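Local structure of bifunctional GH43-CE protein (Bacteroides eggerthii, 6MLY) at residues I522-D527 and I598-A603. The protein probably hydrolyses xylosidic linkages of arabinoxylans with its glycoside hydrolase family 43 part and carries a carbohydrate esterase domain of the alpha/beta-hydrolase type. Sequence-based numbering, arbitrary orientation.
Sequences ICYADD and INDVKA
Tyr-524 lays its ring alongside the turns of helix 596-610 that carry Asp-600 and Ala-603. Its CB points toward the helix. With CG between the backbone N and the carbonyl carbon (chi1 59°), the CD1-CE1 side of the ring comes to lie against the two residues. Tyr-524 CE1 is 4.1 Å from Ala-603 CB, an apolar contact. Tyr-524 CE1 also comes within 3.6 Å of the backbone O of Asp-600. The ring meets that carbonyl obliquely.

The phenol oxygen lies one turn back, toward the start of the helix. Tyr-524 OH is 3.5 Å from CB of Asp-600, but its hydrogen bond is to the backbone O of Asn-585. The side chains of Tyr-524 and Asp-600 cross at about a right angle, and the ring and carboxylate planes are 68° apart. The carboxylate is buried. Its OD1 is hydrogen-bonded to NE2 of His-532, and OD2 forms a salt bridge with NE of Arg-587, which probably favours its charged form. No hydrogen bond joins the two segments. Replacing Tyr-524 by an alanine removes ring and phenol, which would probably open a gap beside Ala-603 and leave the Asn-585 carbonyl without that partner.

The contact belongs to the esterase part, consistent with an alpha/beta-hydrolase fold. The loop follows strand 518-523, which pairs antiparallel with strand 533-537. Tyr-524 also touches Leu-534 of that strand, and Ala-604 and Phe-607 on the helix. Beyond, Ile-598 and Val-601 pack on helix 629-639.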
ATOM      1  N   ILE A 522      -6.078  -6.520   9.373  1.00 81.03           N
ATOM      2  CA  ILE A 522      -6.054  -7.973   9.527  1.00 82.56           C
ATOM      3  C   ILE A 522      -7.407  -8.393  10.112  1.00 83.49           C
ATOM      4  O   ILE A 522      -7.904  -7.750  11.031  1.00 84.84           O
ATOM      5  CB  ILE A 522      -4.880  -8.420  10.426  1.00 81.97           C
ATOM      6  CG1 ILE A 522      -3.515  -8.099   9.806  1.00 82.35           C
ATOM      7  CG2 ILE A 522      -4.999  -9.894  10.793  1.00 83.29           C
ATOM      8  CD1 ILE A 522      -3.043  -9.102   8.774  1.00 82.71           C
ATOM      9  N   CYS A 523      -7.989  -9.468   9.568  1.00 84.68           N
ATOM     10  CA  CYS A 523      -9.262 -10.023  10.041  1.00 84.52           C
ATOM     11  C   CYS A 523      -8.986 -11.016  11.180  1.00 84.49           C
ATOM     12  O   CYS A 523      -8.248 -11.981  10.996  1.00 84.13           O
ATOM     13  CB  CYS A 523     -10.016 -10.715   8.909  1.00 87.24           C
ATOM     14  SG  CYS A 523      -9.739  -9.975   7.275  1.00 88.33           S
ATOM     15  N   TYR A 524      -9.569 -10.769  12.358  1.00 83.76           N
ATOM     16  CA  TYR A 524      -9.342 -11.640  13.529  1.00 83.59           C
ATOM     17  C   TYR A 524     -10.461 -12.686  13.640  1.00 86.14           C
ATOM     18  O   TYR A 524     -10.287 -13.702  14.315  1.00 88.65           O
ATOM     19  CB  TYR A 524      -9.144 -10.818  14.808  1.00 81.17           C
ATOM     20  CG  TYR A 524     -10.274  -9.901  15.199  1.00 79.94           C
ATOM     21  CD1 TYR A 524     -11.414 -10.391  15.814  1.00 80.13           C
ATOM     22  CD2 TYR A 524     -10.183  -8.533  14.998  1.00 79.21           C
ATOM     23  CE1 TYR A 524     -12.447  -9.550  16.197  1.00 80.19           C
ATOM     24  CE2 TYR A 524     -11.203  -7.678  15.383  1.00 79.19           C
ATOM     25  CZ  TYR A 524     -12.341  -8.187  15.984  1.00 79.75           C
ATOM     26  OH  TYR A 524     -13.349  -7.344  16.359  1.00 79.90           O
ATOM     27  N   ALA A 525     -11.600 -12.420  12.987  1.00 88.38           N
ATOM     28  CA  ALA A 525     -12.590 -13.438  12.642  1.00 91.39           C
ATOM     29  C   ALA A 525     -12.402 -13.807  11.167  1.00 94.30           C
ATOM     30  O   ALA A 525     -11.570 -13.199  10.486  1.00 99.95           O
ATOM     31  CB  ALA A 525     -13.980 -12.918  12.910  1.00 90.77           C
ATOM     32  N   ASP A 526     -13.174 -14.787  10.679  1.00 96.87           N
ATOM     33  CA  ASP A 526     -13.094 -15.233   9.273  1.00 98.86           C
ATOM     34  C   ASP A 526     -14.221 -14.557   8.476  1.00 94.83           C
ATOM     35  O   ASP A 526     -15.122 -15.225   7.956  1.00 94.56           O
ATOM     36  CB  ASP A 526     -13.130 -16.763   9.173  1.00103.30           C
ATOM     37  CG  ASP A 526     -12.706 -17.333   7.821  1.00104.90           C
ATOM     38  OD1 ASP A 526     -11.730 -16.815   7.238  1.00109.94           O
ATOM     39  OD2 ASP A 526     -13.348 -18.305   7.361  1.00109.25           O
ATOM     40  N   ASP A 527     -14.150 -13.225   8.385  1.00 92.84           N
ATOM     41  CA  ASP A 527     -15.145 -12.412   7.689  1.00 93.81           C
ATOM     42  C   ASP A 527     -14.465 -11.156   7.135  1.00 93.36           C
ATOM     43  O   ASP A 527     -13.303 -10.882   7.447  1.00 94.95           O
ATOM     44  CB  ASP A 527     -16.322 -12.060   8.604  1.00 94.44           C
ATOM     45  CG  ASP A 527     -15.938 -11.363   9.902  1.00 95.19           C
ATOM     46  OD1 ASP A 527     -14.968 -10.563   9.886  1.00 93.89           O
ATOM     47  OD2 ASP A 527     -16.616 -11.624  10.924  1.00 95.48           O
ATOM     48  N   ILE A 598     -18.296  -7.060  23.382  1.00 71.50           N
ATOM     49  CA  ILE A 598     -17.346  -7.751  24.272  1.00 70.98           C
ATOM     50  C   ILE A 598     -16.930  -9.080  23.622  1.00 72.01           C
ATOM     51  O   ILE A 598     -15.770  -9.490  23.730  1.00 71.81           O
ATOM     52  CB  ILE A 598     -17.912  -7.913  25.709  1.00 70.58           C
ATOM     53  CG1 ILE A 598     -16.878  -8.500  26.675  1.00 69.90           C
ATOM     54  CG2 ILE A 598     -19.204  -8.722  25.733  1.00 71.46           C
ATOM     55  CD1 ILE A 598     -15.621  -7.677  26.828  1.00 68.93           C
ATOM     56  N   ASN A 599     -17.886  -9.721  22.932  1.00 73.08           N
ATOM     57  CA  ASN A 599     -17.666 -10.923  22.096  1.00 73.80           C
ATOM     58  C   ASN A 599     -16.540 -10.686  21.077  1.00 74.26           C
ATOM     59  O   ASN A 599     -15.776 -11.605  20.766  1.00 75.01           O
ATOM     60  CB  ASN A 599     -18.942 -11.347  21.358  1.00 74.87           C
ATOM     61  CG  ASN A 599     -19.944 -12.069  22.234  1.00 75.06           C
ATOM     62  OD1 ASN A 599     -19.764 -12.179  23.445  1.00 74.42           O
ATOM     63  ND2 ASN A 599     -21.011 -12.565  21.627  1.00 76.58           N
ATOM     64  N   ASP A 600     -16.452  -9.457  20.558  1.00 74.09           N
ATOM     65  CA  ASP A 600     -15.450  -9.104  19.569  1.00 73.66           C
ATOM     66  C   ASP A 600     -14.085  -8.969  20.250  1.00 73.07           C
ATOM     67  O   ASP A 600     -13.093  -9.506  19.761  1.00 72.81           O
ATOM     68  CB  ASP A 600     -15.838  -7.835  18.803  1.00 74.10           C
ATOM     69  CG  ASP A 600     -16.950  -8.036  17.782  1.00 75.62           C
ATOM     70  OD1 ASP A 600     -17.365  -9.197  17.571  1.00 76.49           O
ATOM     71  OD2 ASP A 600     -17.407  -7.025  17.216  1.00 76.29           O
ATOM     72  N   VAL A 601     -14.050  -8.253  21.376  1.00 72.08           N
ATOM     73  CA  VAL A 601     -12.807  -7.998  22.105  1.00 70.95           C
ATOM     74  C   VAL A 601     -12.139  -9.337  22.432  1.00 71.08           C
ATOM     75  O   VAL A 601     -10.960  -9.536  22.144  1.00 71.21           O
ATOM     76  CB  VAL A 601     -13.057  -7.166  23.376  1.00 70.43           C
ATOM     77  CG1 VAL A 601     -11.821  -7.087  24.261  1.00 69.63           C
ATOM     78  CG2 VAL A 601     -13.548  -5.773  23.022  1.00 70.21           C
ATOM     79  N   LYS A 602     -12.919 -10.250  23.018  1.00 71.68           N
ATOM     80  CA  LYS A 602     -12.424 -11.549  23.432  1.00 72.01           C
ATOM     81  C   LYS A 602     -11.935 -12.344  22.213  1.00 72.84           C
ATOM     82  O   LYS A 602     -10.991 -13.115  22.340  1.00 73.47           O
ATOM     83  CB  LYS A 602     -13.499 -12.291  24.233  1.00 72.64           C
ATOM     84  CG  LYS A 602     -13.772 -11.694  25.604  1.00 72.35           C
ATOM     85  CD  LYS A 602     -14.496 -12.623  26.558  1.00 73.01           C
ATOM     86  CE  LYS A 602     -14.750 -12.026  27.928  1.00 72.48           C
ATOM     87  NZ  LYS A 602     -13.488 -11.729  28.648  1.00 71.40           N
ATOM     88  N   ALA A 603     -12.567 -12.138  21.048  1.00 73.17           N
ATOM     89  CA  ALA A 603     -12.187 -12.816  19.780  1.00 73.45           C
ATOM     90  C   ALA A 603     -10.863 -12.272  19.225  1.00 72.81           C
ATOM     91  O   ALA A 603     -10.052 -13.032  18.680  1.00 72.65           O
ATOM     92  CB  ALA A 603     -13.286 -12.665  18.759  1.00 74.10           C
TER